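PDB 4JCQ: ATP-dependent Clp protease proteolytic subunit, which probably degrades misfolded proteins as a serine peptidase of the S14 family, in a process that requires ATP hydrolysis. Local coordinates for residues Y113-P118 / E156-D161; G93-L98 / E141-L146; R105-N110 / L168-A173; V24-E29 / E36-Q41. One frame throughout, in Å; residues are numbered along the deposited sequence.

Contact 1 (Y113-P118 / E156-D161); sequences YMIHQP and EQISKD
A chi1 of 72° puts CG1 of I115 between its own backbone N and carbonyl carbon, and a nearly extended chi2 (159°) then drives CD1 across to D161 on helix 155-162. The isoleucine belongs to the turn that leaves strand 111-114 in the ClpP fold, just before H116, the predicted catalytic histidine. Its CD1 rests 3.5 Å from D161 CB, with CG1 of I115 3.9 Å from D161 O, while CD1 of I158 comes in from one turn earlier, 4.1 Å from I115 CD1. Thus the methylene of the aspartate, not its charge, does the packing. H116 barely grazes the helix; its backbone N stays 4.0 Å from D161 O. S91, the predicted nucleophile, bonds through OG to the carbonyl of H116, which is consistent with the inactive catalytic triad described for this structure. The carboxylate of D161 turns away to polar partners: R164 forms a salt bridge with OD1, and Y176 OH reaches OD2. That same OD2 receives NE2 of Q157 at 2.8 Å, along a nearly straight bond (165°) arriving from above the carboxylate plane.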
loop_
_atom_site.group_PDB
_atom_site.type_symbol
_atom_site.label_atom_id
_atom_site.label_comp_id
_atom_site.label_asym_id
_atom_site.label_seq_id
_atom_site.Cartn_x
_atom_site.Cartn_y
_atom_site.Cartn_z
ATOM N N TYR H 113 29.296 18.264 9.785
ATOM C CA TYR H 113 28.624 18.289 11.085
ATOM C C TYR H 113 28.192 19.705 11.447
ATOM O O TYR H 113 28.921 20.665 11.191
ATOM C CB TYR H 113 29.557 17.739 12.173
ATOM C CG TYR H 113 29.861 16.261 12.027
ATOM C CD1 TYR H 113 29.201 15.316 12.809
ATOM C CD2 TYR H 113 30.795 15.808 11.093
ATOM C CE1 TYR H 113 29.467 13.961 12.671
ATOM C CE2 TYR H 113 31.066 14.457 10.947
ATOM C CZ TYR H 113 30.395 13.539 11.737
ATOM O OH TYR H 113 30.654 12.199 11.593
ATOM N N MET H 114 27.007 19.832 12.043
ATOM C CA MET H 114 26.518 21.128 12.525
ATOM C C MET H 114 25.743 20.960 13.826
ATOM O O MET H 114 24.767 20.218 13.874
ATOM C CB MET H 114 25.647 21.814 11.467
ATOM C CG MET H 114 25.161 23.201 11.877
ATOM S SD MET H 114 24.260 24.065 10.582
ATOM C CE MET H 114 22.734 23.127 10.515
ATOM N N ILE H 115 26.172 21.654 14.879
ATOM C CA ILE H 115 25.517 21.500 16.182
ATOM C C ILE H 115 24.370 22.486 16.431
ATOM O O ILE H 115 23.734 22.436 17.484
ATOM C CB ILE H 115 26.511 21.501 17.370
ATOM C CG1 ILE H 115 27.089 22.899 17.621
ATOM C CG2 ILE H 115 27.600 20.453 17.171
ATOM C CD1 ILE H 115 27.642 23.068 19.021
ATOM N N HIS H 116 24.107 23.363 15.461
ATOM C CA HIS H 116 22.961 24.278 15.526
ATOM C C HIS H 116 21.718 23.562 15.958
ATOM O O HIS H 116 21.403 22.491 15.439
ATOM C CB HIS H 116 22.707 24.930 14.172
ATOM C CG HIS H 116 21.451 25.773 14.131
ATOM N ND1 HIS H 116 20.296 25.328 13.599
ATOM C CD2 HIS H 116 21.199 27.063 14.594
ATOM C CE1 HIS H 116 19.355 26.286 13.706
ATOM N NE2 HIS H 116 19.910 27.348 14.314
ATOM N N GLN H 117 21.004 24.145 16.916
ATOM C CA GLN H 117 19.737 23.589 17.369
ATOM C C GLN H 117 18.621 24.594 17.109
ATOM O O GLN H 117 18.772 25.774 17.424
ATOM C CB GLN H 117 19.794 23.218 18.858
ATOM C CG GLN H 117 20.922 22.265 19.249
ATOM C CD GLN H 117 20.807 20.882 18.620
ATOM O OE1 GLN H 117 19.712 20.361 18.426
ATOM N NE2 GLN H 117 21.949 20.276 18.311
ATOM N N PRO H 118 17.502 24.135 16.515
ATOM C CA PRO H 118 16.356 25.016 16.276
ATOM C C PRO H 118 15.763 25.507 17.593
ATOM O O PRO H 118 15.605 24.720 18.528
ATOM C CB PRO H 118 15.362 24.114 15.536
ATOM C CG PRO H 118 15.765 22.721 15.891
ATOM C CD PRO H 118 17.256 22.766 16.030
ATOM N N GLU H 156 29.814 27.565 27.513
ATOM C CA GLU H 156 29.795 28.835 26.786
ATOM C C GLU H 156 30.077 28.668 25.292
ATOM O O GLU H 156 29.438 29.320 24.463
ATOM C CB GLU H 156 30.786 29.824 27.410
ATOM C CG GLU H 156 30.551 31.275 27.015
ATOM C CD GLU H 156 31.442 32.249 27.765
ATOM O OE1 GLU H 156 31.974 33.178 27.122
ATOM O OE2 GLU H 156 31.612 32.092 28.994
ATOM N N GLN H 157 31.030 27.799 24.956
ATOM C CA GLN H 157 31.355 27.507 23.559
ATOM C C GLN H 157 30.173 26.853 22.845
ATOM O O GLN H 157 29.815 27.251 21.733
ATOM C CB GLN H 157 32.609 26.627 23.456
ATOM C CG GLN H 157 33.098 26.379 22.034
ATOM C CD GLN H 157 33.540 27.648 21.324
ATOM O OE1 GLN H 157 34.372 28.399 21.829
ATOM N NE2 GLN H 157 32.985 27.887 20.143
ATOM N N ILE H 158 29.569 25.862 23.501
ATOM C CA ILE H 158 28.415 25.149 22.951
ATOM C C ILE H 158 27.211 26.083 22.793
ATOM O O ILE H 158 26.551 26.077 21.754
ATOM C CB ILE H 158 28.047 23.908 23.804
ATOM C CG1 ILE H 158 29.211 22.903 23.843
ATOM C CG2 ILE H 158 26.766 23.247 23.299
ATOM C CD1 ILE H 158 29.706 22.427 22.487
ATOM N N SER H 159 26.951 26.887 23.824
ATOM C CA SER H 159 25.843 27.846 23.822
ATOM C C SER H 159 25.924 28.824 22.649
ATOM O O SER H 159 24.908 29.158 22.036
ATOM C CB SER H 159 25.797 28.613 25.147
ATOM O OG SER H 159 24.650 29.443 25.216
ATOM N N LYS H 160 27.139 29.274 22.343
ATOM C CA LYS H 160 27.378 30.134 21.189
ATOM C C LYS H 160 27.098 29.386 19.882
ATOM O O LYS H 160 26.409 29.898 18.999
ATOM C CB LYS H 160 28.819 30.657 21.209
ATOM C CG LYS H 160 29.184 31.555 20.037
ATOM C CD LYS H 160 30.677 31.839 20.000
ATOM C CE LYS H 160 31.063 32.595 18.739
ATOM N NZ LYS H 160 32.528 32.864 18.679
ATOM N N ASP H 161 27.612 28.164 19.785
ATOM C CA ASP H 161 27.587 27.406 18.538
ATOM C C ASP H 161 26.239 26.768 18.186
ATOM O O ASP H 161 25.938 26.579 17.008
ATOM C CB ASP H 161 28.722 26.376 18.522
ATOM C CG ASP H 161 30.099 27.023 18.408
ATOM O OD1 ASP H 161 30.179 28.218 18.040
ATOM O OD2 ASP H 161 31.106 26.336 18.678
#

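Contact 2 (G93-L98 / E141-L146); sequences GITIYL and ERINRL
Helix 92-97, which starts directly behind the predicted nucleophile S91, meets here the long helix 133-151, the counterpart of the handle helix of other ClpP subunits. T95 and I143 mark the closest backbone approach, with CA atoms 7.8 Å apart, and T95 serves both partners on the long helix. With CG2 opposite the backbone N and OG1 beside it (chi1 -56°), the methyl is aimed at L146 and the hydroxyl at I143. The methyl CG2 sits evenly between the two branches of L146, 4.1 Å from CD1 and 4.1 Å from CD2. OG1 of T95 lies 4.2 Å from the branch methyl CG2 of I143. Both encounters are made with the side chains at roughly right angles, so each is a touch at the ends and not a lengthwise overlap. L98, one turn on, also directs its CB toward the long helix and packs farther along it, on I147, A150 and T151.

The polar bonds lie off to the flank. R142 swings its guanidinium outward beside I143, whose CG1 lies 4.0 Å above one face, displaced toward the rim. NH1 of R142 forms a salt bridge with D68, and NH2 bonds to OD1 of N110 of a neighbouring subunit, a residue that L146 also packs on. The interface therefore runs from a dispersion-held interior, about 7 Å from the side chain of S91 as measured from that of T95, out to the ring contact. Such packing of the helix that follows the predicted nucleophile against the handle helix is a feature of the ClpP subunit fold.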
loop_
_atom_site.group_PDB
_atom_site.type_symbol
_atom_site.label_atom_id
_atom_site.label_comp_id
_atom_site.label_asym_id
_atom_site.label_seq_id
_atom_site.Cartn_x
_atom_site.Cartn_y
_atom_site.Cartn_z
ATOM N N GLY H 93 20.118 15.255 14.914
ATOM C CA GLY H 93 21.026 14.183 14.505
ATOM C C GLY H 93 22.326 14.178 15.297
ATOM O O GLY H 93 22.876 13.113 15.589
ATOM N N ILE H 94 22.818 15.371 15.634
ATOM C CA ILE H 94 24.006 15.530 16.483
ATOM C C ILE H 94 23.748 15.018 17.903
ATOM O O ILE H 94 24.603 14.356 18.502
ATOM C CB ILE H 94 24.491 17.005 16.499
ATOM C CG1 ILE H 94 25.373 17.295 15.277
ATOM C CG2 ILE H 94 25.224 17.356 17.792
ATOM C CD1 ILE H 94 26.784 16.741 15.352
ATOM N N THR H 95 22.561 15.318 18.425
ATOM C CA THR H 95 22.153 14.868 19.754
ATOM C C THR H 95 22.170 13.338 19.832
ATOM O O THR H 95 22.677 12.765 20.800
ATOM C CB THR H 95 20.766 15.433 20.123
ATOM O OG1 THR H 95 20.805 16.863 20.032
ATOM C CG2 THR H 95 20.365 15.037 21.544
ATOM N N ILE H 96 21.634 12.692 18.799
ATOM C CA ILE H 96 21.648 11.232 18.689
ATOM C C ILE H 96 23.079 10.700 18.590
ATOM O O ILE H 96 23.456 9.781 19.317
ATOM C CB ILE H 96 20.818 10.753 17.475
ATOM C CG1 ILE H 96 19.328 11.010 17.721
ATOM C CG2 ILE H 96 21.070 9.276 17.188
ATOM C CD1 ILE H 96 18.479 10.989 16.467
ATOM N N TYR H 97 23.865 11.293 17.694
ATOM C CA TYR H 97 25.262 10.911 17.484
ATOM C C TYR H 97 26.060 10.926 18.789
ATOM O O TYR H 97 26.841 10.008 19.062
ATOM C CB TYR H 97 25.905 11.838 16.441
ATOM C CG TYR H 97 27.325 11.475 16.069
ATOM C CD1 TYR H 97 27.590 10.581 15.031
ATOM C CD2 TYR H 97 28.407 12.032 16.753
ATOM C CE1 TYR H 97 28.893 10.247 14.689
ATOM C CE2 TYR H 97 29.713 11.704 16.419
ATOM C CZ TYR H 97 29.951 10.812 15.391
ATOM O OH TYR H 97 31.248 10.491 15.067
ATOM N N LEU H 98 25.834 11.958 19.599
ATOM C CA LEU H 98 26.570 12.154 20.843
ATOM C C LEU H 98 26.107 11.266 22.005
ATOM O O LEU H 98 26.660 11.351 23.103
ATOM C CB LEU H 98 26.547 13.635 21.250
ATOM C CG LEU H 98 27.312 14.620 20.357
ATOM C CD1 LEU H 98 27.078 16.049 20.820
ATOM C CD2 LEU H 98 28.803 14.310 20.309
ATOM N N GLU H 141 19.184 25.171 27.215
ATOM C CA GLU H 141 20.104 24.886 28.319
ATOM C C GLU H 141 20.350 23.382 28.479
ATOM O O GLU H 141 21.491 22.954 28.660
ATOM C CB GLU H 141 19.588 25.490 29.631
ATOM C CG GLU H 141 19.666 27.010 29.687
ATOM C CD GLU H 141 19.034 27.605 30.935
ATOM O OE1 GLU H 141 19.042 28.847 31.062
ATOM O OE2 GLU H 141 18.529 26.842 31.787
ATOM N N ARG H 142 19.279 22.596 28.395
ATOM C CA ARG H 142 19.363 21.136 28.501
ATOM C C ARG H 142 20.232 20.536 27.392
ATOM O O ARG H 142 21.127 19.736 27.661
ATOM C CB ARG H 142 17.959 20.516 28.485
ATOM C CG ARG H 142 17.934 18.997 28.613
ATOM C CD ARG H 142 16.516 18.438 28.590
ATOM N NE ARG H 142 15.788 18.775 27.362
ATOM C CZ ARG H 142 15.867 18.096 26.218
ATOM N NH1 ARG H 142 15.164 18.488 25.164
ATOM N NH2 ARG H 142 16.647 17.029 26.116
ATOM N N ILE H 143 19.972 20.937 26.148
ATOM C CA ILE H 143 20.721 20.422 25.003
ATOM C C ILE H 143 22.174 20.916 25.010
ATOM O O ILE H 143 23.088 20.153 24.680
ATOM C CB ILE H 143 20.015 20.743 23.664
ATOM C CG1 ILE H 143 18.619 20.104 23.644
ATOM C CG2 ILE H 143 20.833 20.232 22.482
ATOM C CD1 ILE H 143 17.682 20.666 22.595
ATOM N N ASN H 144 22.381 22.174 25.403
ATOM C CA ASN H 144 23.729 22.733 25.545
ATOM C C ASN H 144 24.593 21.938 26.524
ATOM O O ASN H 144 25.753 21.647 26.232
ATOM C CB ASN H 144 23.686 24.209 25.968
ATOM C CG ASN H 144 23.331 25.147 24.825
ATOM O OD1 ASN H 144 23.379 24.773 23.651
ATOM N ND2 ASN H 144 22.974 26.380 25.168
ATOM N N ARG H 145 24.020 21.594 27.678
ATOM C CA ARG H 145 24.715 20.793 28.691
ATOM C C ARG H 145 25.024 19.387 28.178
ATOM O O ARG H 145 26.108 18.857 28.416
ATOM C CB ARG H 145 23.902 20.719 29.987
ATOM C CG ARG H 145 23.899 22.006 30.797
ATOM C CD ARG H 145 23.257 21.806 32.161
ATOM N NE ARG H 145 23.215 23.052 32.927
ATOM C CZ ARG H 145 22.158 23.859 33.003
ATOM N NH1 ARG H 145 21.033 23.563 32.362
ATOM N NH2 ARG H 145 22.226 24.969 33.725
ATOM N N LEU H 146 24.065 18.796 27.469
ATOM C CA LEU H 146 24.240 17.481 26.854
ATOM C C LEU H 146 25.436 17.476 25.893
ATOM O O LEU H 146 26.315 16.619 25.992
ATOM C CB LEU H 146 22.954 17.062 26.128
ATOM C CG LEU H 146 22.784 15.625 25.622
ATOM C CD1 LEU H 146 21.308 15.275 25.530
ATOM C CD2 LEU H 146 23.464 15.409 24.276
#

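Contact 3 (R105-N110 / L168-A173); sequences RFSLPN and LSVNEA
V170 opens the helix 170-176 and spreads its two methyls over the end of strand 105-108, which lies between strands 81-86 and 181-182 in the central parallel sheet of the ClpP fold. One of them, CG2, lies 3.4 Å from S107 OG and 3.8 Å from S107 CB, with L108 O somewhat farther, at 3.9 Å from V170 CG2. The other, CG1, comes to 3.4 Å from P109 O, where the chain turns its corner after the strand. A chi1 of 68° makes this straddle possible, as it leaves CG1 between the backbone N and carbonyl carbon of V170 and sends CG2 opposite the N.

One shell out, the serine is held in place. S107 OG donates to L108 O at 2.9 Å, meeting the carbonyl at 130° and tilted from its plane, and it also bonds to Y113 OH, its strongest polar partner. L108 O in turn has a second bond, with T111 OG1. On the helix side a capping box fixes the start of the helix: E172 N gives a bond of 3.2 Å to S169 OG, and S169 N returns one of 3.0 Å to E172 OE1, met on the anti side of the carboxylate. OE1 of E172 also forms a salt bridge with R138 of a neighbouring subunit, while P109 packs on D72 of that same subunit and N110 N bonds to D72 OD1.

Between the segments themselves, methyls face oxygens. The hydroxyl of S107 and the carbonyl of L108 approach V170 in non-directional van der Waals packing, their polar bonds made to other partners.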
loop_
_atom_site.group_PDB
_atom_site.type_symbol
_atom_site.label_atom_id
_atom_site.label_comp_id
_atom_site.label_asym_id
_atom_site.label_seq_id
_atom_site.Cartn_x
_atom_site.Cartn_y
_atom_site.Cartn_z
ATOM N N ARG H 105 32.683 6.875 18.743
ATOM C CA ARG H 105 32.136 7.816 17.761
ATOM C C ARG H 105 33.043 7.950 16.540
ATOM O O ARG H 105 34.138 8.518 16.614
ATOM C CB ARG H 105 31.846 9.181 18.400
ATOM C CG ARG H 105 30.863 9.117 19.563
ATOM C CD ARG H 105 30.142 10.437 19.797
ATOM N NE ARG H 105 31.043 11.507 20.217
ATOM C CZ ARG H 105 31.231 11.891 21.479
ATOM N NH1 ARG H 105 30.580 11.297 22.474
ATOM N NH2 ARG H 105 32.074 12.880 21.745
ATOM N N PHE H 106 32.565 7.417 15.419
ATOM C CA PHE H 106 33.337 7.351 14.183
ATOM C C PHE H 106 32.711 8.203 13.085
ATOM O O PHE H 106 31.546 8.606 13.179
ATOM C CB PHE H 106 33.445 5.898 13.698
ATOM C CG PHE H 106 34.095 4.968 14.686
ATOM C CD1 PHE H 106 33.338 4.331 15.668
ATOM C CD2 PHE H 106 35.464 4.716 14.630
ATOM C CE1 PHE H 106 33.935 3.470 16.577
ATOM C CE2 PHE H 106 36.065 3.853 15.537
ATOM C CZ PHE H 106 35.299 3.230 16.510
ATOM N N SER H 107 33.490 8.475 12.043
ATOM C CA SER H 107 32.973 9.154 10.865
ATOM C C SER H 107 33.576 8.621 9.577
ATOM O O SER H 107 34.773 8.332 9.505
ATOM C CB SER H 107 33.224 10.658 10.950
ATOM O OG SER H 107 32.590 11.328 9.872
ATOM N N LEU H 108 32.727 8.493 8.561
ATOM C CA LEU H 108 33.189 8.292 7.194
ATOM C C LEU H 108 33.728 9.634 6.675
ATOM O O LEU H 108 33.317 10.689 7.165
ATOM C CB LEU H 108 32.047 7.744 6.327
ATOM C CG LEU H 108 31.924 6.219 6.130
ATOM C CD1 LEU H 108 32.584 5.373 7.214
ATOM C CD2 LEU H 108 30.474 5.801 5.925
ATOM N N PRO H 109 34.661 9.603 5.701
ATOM C CA PRO H 109 35.386 10.823 5.303
ATOM C C PRO H 109 34.515 11.955 4.752
ATOM O O PRO H 109 34.758 13.122 5.068
ATOM C CB PRO H 109 36.352 10.323 4.220
ATOM C CG PRO H 109 36.494 8.860 4.477
ATOM C CD PRO H 109 35.139 8.426 4.954
ATOM N N ASN H 110 33.513 11.618 3.941
ATOM C CA ASN H 110 32.678 12.630 3.301
ATOM C C ASN H 110 31.428 12.951 4.115
ATOM O O ASN H 110 30.305 12.584 3.749
ATOM C CB ASN H 110 32.346 12.224 1.865
ATOM C CG ASN H 110 33.558 12.279 0.959
ATOM O OD1 ASN H 110 34.002 13.358 0.567
ATOM N ND2 ASN H 110 34.107 11.116 0.626
ATOM N N LEU H 168 30.829 22.168 10.177
ATOM C CA LEU H 168 32.172 21.693 10.451
ATOM C C LEU H 168 32.523 20.578 9.479
ATOM O O LEU H 168 31.717 19.673 9.240
ATOM C CB LEU H 168 32.272 21.170 11.888
ATOM C CG LEU H 168 32.054 22.156 13.039
ATOM C CD1 LEU H 168 31.726 21.402 14.317
ATOM C CD2 LEU H 168 33.266 23.056 13.235
ATOM N N SER H 169 33.730 20.647 8.920
ATOM C CA SER H 169 34.276 19.542 8.144
ATOM C C SER H 169 34.534 18.370 9.087
ATOM O O SER H 169 34.507 18.535 10.312
ATOM C CB SER H 169 35.574 19.961 7.449
ATOM O OG SER H 169 36.623 20.137 8.386
ATOM N N VAL H 170 34.785 17.194 8.519
ATOM C CA VAL H 170 35.049 15.995 9.317
ATOM C C VAL H 170 36.254 16.189 10.257
ATOM O O VAL H 170 36.220 15.760 11.415
ATOM C CB VAL H 170 35.174 14.726 8.428
ATOM C CG1 VAL H 170 36.421 14.770 7.547
ATOM C CG2 VAL H 170 35.142 13.462 9.274
ATOM N N ASN H 171 37.291 16.865 9.764
ATOM C CA ASN H 171 38.479 17.171 10.568
ATOM C C ASN H 171 38.206 18.182 11.681
ATOM O O ASN H 171 38.711 18.036 12.796
ATOM C CB ASN H 171 39.629 17.651 9.678
ATOM C CG ASN H 171 40.262 16.523 8.879
ATOM O OD1 ASN H 171 40.363 16.597 7.655
ATOM N ND2 ASN H 171 40.691 15.475 9.569
ATOM N N GLU H 172 37.403 19.199 11.374
ATOM C CA GLU H 172 36.994 20.197 12.363
ATOM C C GLU H 172 36.104 19.588 13.444
ATOM O O GLU H 172 36.207 19.955 14.616
ATOM C CB GLU H 172 36.275 21.367 11.689
ATOM C CG GLU H 172 37.186 22.281 10.884
ATOM C CD GLU H 172 36.427 23.366 10.139
ATOM O OE1 GLU H 172 35.280 23.121 9.706
ATOM O OE2 GLU H 172 36.986 24.468 9.980
ATOM N N ALA H 173 35.240 18.655 13.045
ATOM C CA ALA H 173 34.356 17.957 13.979
ATOM C C ALA H 173 35.146 17.057 14.925
ATOM O O ALA H 173 34.761 16.868 16.081
ATOM C CB ALA H 173 33.310 17.153 13.221
#

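Contact 4 (V24-E29 / E36-Q41); sequences VLIYGE and EDVSKQ
I26 and V38 form the tight part of this contact in the beta-alpha-beta unit 23-27, 32-48, 53-59 of the ClpP fold. They meet at about a right angle: I26 CG1 lies 3.8 Å from V38 CG2, and CD1 of the isoleucine sits 4.1 Å from CG1 as well as from CG2 of the valine. V24 closes the patch more distantly, its CG1 4.4 Å from V38 CG1. Strand 24-27 and helix 36-41 run nearly antiparallel here (167°), their axes 9.5 Å apart at closest.

The other flank is looser and wetter. Q41, with its chain extended beyond CG, lays OE1 over the methyls of V24, 3.8 Å from V24 CG1. A water bridges the two elements, accepting from L25 N at 2.8 Å and donating to Q41 OE1, also at 2.8 Å. Farther out on the helix, K40 NZ and E36 OE2 make a salt bridge within a single turn.

On the tight side, V24 and I26 also touch I55 of the adjacent strand 53-59, and both I26 and V38 meet I70 of helix 64-76. S39 OG hydrogen-bonds with Y27 OH of a neighbouring subunit.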
loop_
_atom_site.group_PDB
_atom_site.type_symbol
_atom_site.label_atom_id
_atom_site.label_comp_id
_atom_site.label_asym_id
_atom_site.label_seq_id
_atom_site.Cartn_x
_atom_site.Cartn_y
_atom_site.Cartn_z
ATOM N N VAL H 24 22.065 -0.569 12.580
ATOM C CA VAL H 24 20.868 0.261 12.490
ATOM C C VAL H 24 21.189 1.487 11.640
ATOM O O VAL H 24 22.222 2.135 11.835
ATOM C CB VAL H 24 20.366 0.691 13.892
ATOM C CG1 VAL H 24 19.169 1.630 13.789
ATOM C CG2 VAL H 24 20.004 -0.530 14.729
ATOM N N LEU H 25 20.315 1.792 10.688
ATOM C CA LEU H 25 20.486 2.974 9.854
ATOM C C LEU H 25 19.512 4.064 10.275
ATOM O O LEU H 25 18.304 3.835 10.352
ATOM C CB LEU H 25 20.303 2.639 8.368
ATOM C CG LEU H 25 21.144 1.520 7.739
ATOM C CD1 LEU H 25 20.873 1.454 6.244
ATOM C CD2 LEU H 25 22.634 1.696 7.997
ATOM N N ILE H 26 20.054 5.242 10.566
ATOM C CA ILE H 26 19.247 6.420 10.872
ATOM C C ILE H 26 19.493 7.450 9.772
ATOM O O ILE H 26 20.404 8.278 9.865
ATOM C CB ILE H 26 19.555 6.986 12.282
ATOM C CG1 ILE H 26 19.278 5.925 13.358
ATOM C CG2 ILE H 26 18.734 8.241 12.559
ATOM C CD1 ILE H 26 19.618 6.351 14.774
ATOM N N TYR H 27 18.691 7.356 8.712
ATOM C CA TYR H 27 18.821 8.210 7.538
ATOM C C TYR H 27 17.568 9.069 7.395
ATOM O O TYR H 27 16.448 8.556 7.453
ATOM C CB TYR H 27 18.993 7.367 6.263
ATOM C CG TYR H 27 20.326 6.649 6.070
ATOM C CD1 TYR H 27 20.742 6.271 4.793
ATOM C CD2 TYR H 27 21.163 6.338 7.147
ATOM C CE1 TYR H 27 21.942 5.604 4.592
ATOM C CE2 TYR H 27 22.369 5.674 6.956
ATOM C CZ TYR H 27 22.752 5.309 5.674
ATOM O OH TYR H 27 23.945 4.645 5.472
ATOM N N GLY H 28 17.759 10.374 7.211
ATOM C CA GLY H 28 16.643 11.288 6.964
ATOM C C GLY H 28 16.153 12.015 8.203
ATOM O O GLY H 28 16.852 12.075 9.215
ATOM N N GLU H 29 14.939 12.554 8.116
ATOM C CA GLU H 29 14.359 13.379 9.178
ATOM C C GLU H 29 14.142 12.606 10.479
ATOM O O GLU H 29 13.645 11.476 10.468
ATOM C CB GLU H 29 13.037 14.004 8.703
ATOM C CG GLU H 29 12.349 14.895 9.729
ATOM C CD GLU H 29 11.021 15.438 9.236
ATOM O OE1 GLU H 29 9.971 14.962 9.716
ATOM O OE2 GLU H 29 11.028 16.337 8.368
ATOM N N GLU H 36 10.247 5.421 16.649
ATOM C CA GLU H 36 9.592 4.141 16.919
ATOM C C GLU H 36 10.316 2.981 16.234
ATOM O O GLU H 36 10.574 1.952 16.858
ATOM C CB GLU H 36 8.115 4.174 16.505
ATOM C CG GLU H 36 7.354 2.901 16.858
ATOM C CD GLU H 36 5.857 2.998 16.629
ATOM O OE1 GLU H 36 5.326 4.123 16.521
ATOM O OE2 GLU H 36 5.207 1.934 16.565
ATOM N N ASP H 37 10.639 3.164 14.955
ATOM C CA ASP H 37 11.365 2.166 14.174
ATOM C C ASP H 37 12.734 1.855 14.786
ATOM O O ASP H 37 13.099 0.687 14.935
ATOM C CB ASP H 37 11.515 2.636 12.722
ATOM C CG ASP H 37 12.036 1.548 11.797
ATOM O OD1 ASP H 37 12.725 1.891 10.814
ATOM O OD2 ASP H 37 11.760 0.352 12.042
ATOM N N VAL H 38 13.474 2.901 15.151
ATOM C CA VAL H 38 14.794 2.749 15.771
ATOM C C VAL H 38 14.696 2.100 17.156
ATOM O O VAL H 38 15.485 1.207 17.482
ATOM C CB VAL H 38 15.563 4.092 15.829
ATOM C CG1 VAL H 38 16.823 3.976 16.679
ATOM C CG2 VAL H 38 15.923 4.555 14.424
ATOM N N SER H 39 13.720 2.536 17.957
ATOM C CA SER H 39 13.479 1.940 19.275
ATOM C C SER H 39 13.215 0.436 19.176
ATOM O O SER H 39 13.780 -0.345 19.944
ATOM C CB SER H 39 12.317 2.632 19.993
ATOM O OG SER H 39 12.644 3.969 20.334
ATOM N N LYS H 40 12.369 0.043 18.226
ATOM C CA LYS H 40 12.052 -1.370 17.997
ATOM C C LYS H 40 13.281 -2.185 17.606
ATOM O O LYS H 40 13.480 -3.290 18.115
ATOM C CB LYS H 40 10.953 -1.524 16.941
ATOM C CG LYS H 40 9.554 -1.273 17.476
ATOM C CD LYS H 40 8.503 -1.368 16.383
ATOM C CE LYS H 40 7.119 -1.064 16.935
ATOM N NZ LYS H 40 6.077 -1.108 15.873
ATOM N N GLN H 41 14.102 -1.633 16.712
ATOM C CA GLN H 41 15.328 -2.295 16.266
ATOM C C GLN H 41 16.327 -2.471 17.406
ATOM O O GLN H 41 16.911 -3.544 17.559
ATOM C CB GLN H 41 15.980 -1.528 15.113
ATOM C CG GLN H 41 15.227 -1.609 13.795
ATOM C CD GLN H 41 15.903 -0.813 12.699
ATOM O OE1 GLN H 41 17.021 -1.121 12.293
ATOM N NE2 GLN H 41 15.224 0.220 12.214
HETATM O O HOH W 1 18.306 -0.012 10.025
#

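Contacts 1 and 2 form a pair around the predicted catalytic residues, their centres 9 Å apart: contact 1 carries H116, whose side chain comes within about 4 Å of that of S91, and contact 2 holds the helix that follows S91. Contact 3 lies away from the annotated sites, its centre 16 Å from that of contact 1, yet it is tied to both through probable hydrogen bonds of Y113 O with L168 N (2.6 Å) and of Y97 OH with F106 O (2.7 Å). Contact 4, 24 Å from contact 1 between centres, reaches this group through I26 CD1 and I96 CG2, 4.1 Å apart. Contacts 2, 3 and 4 also meet neighbouring subunits, whereas contact 1 touches none in this seven-chain assembly.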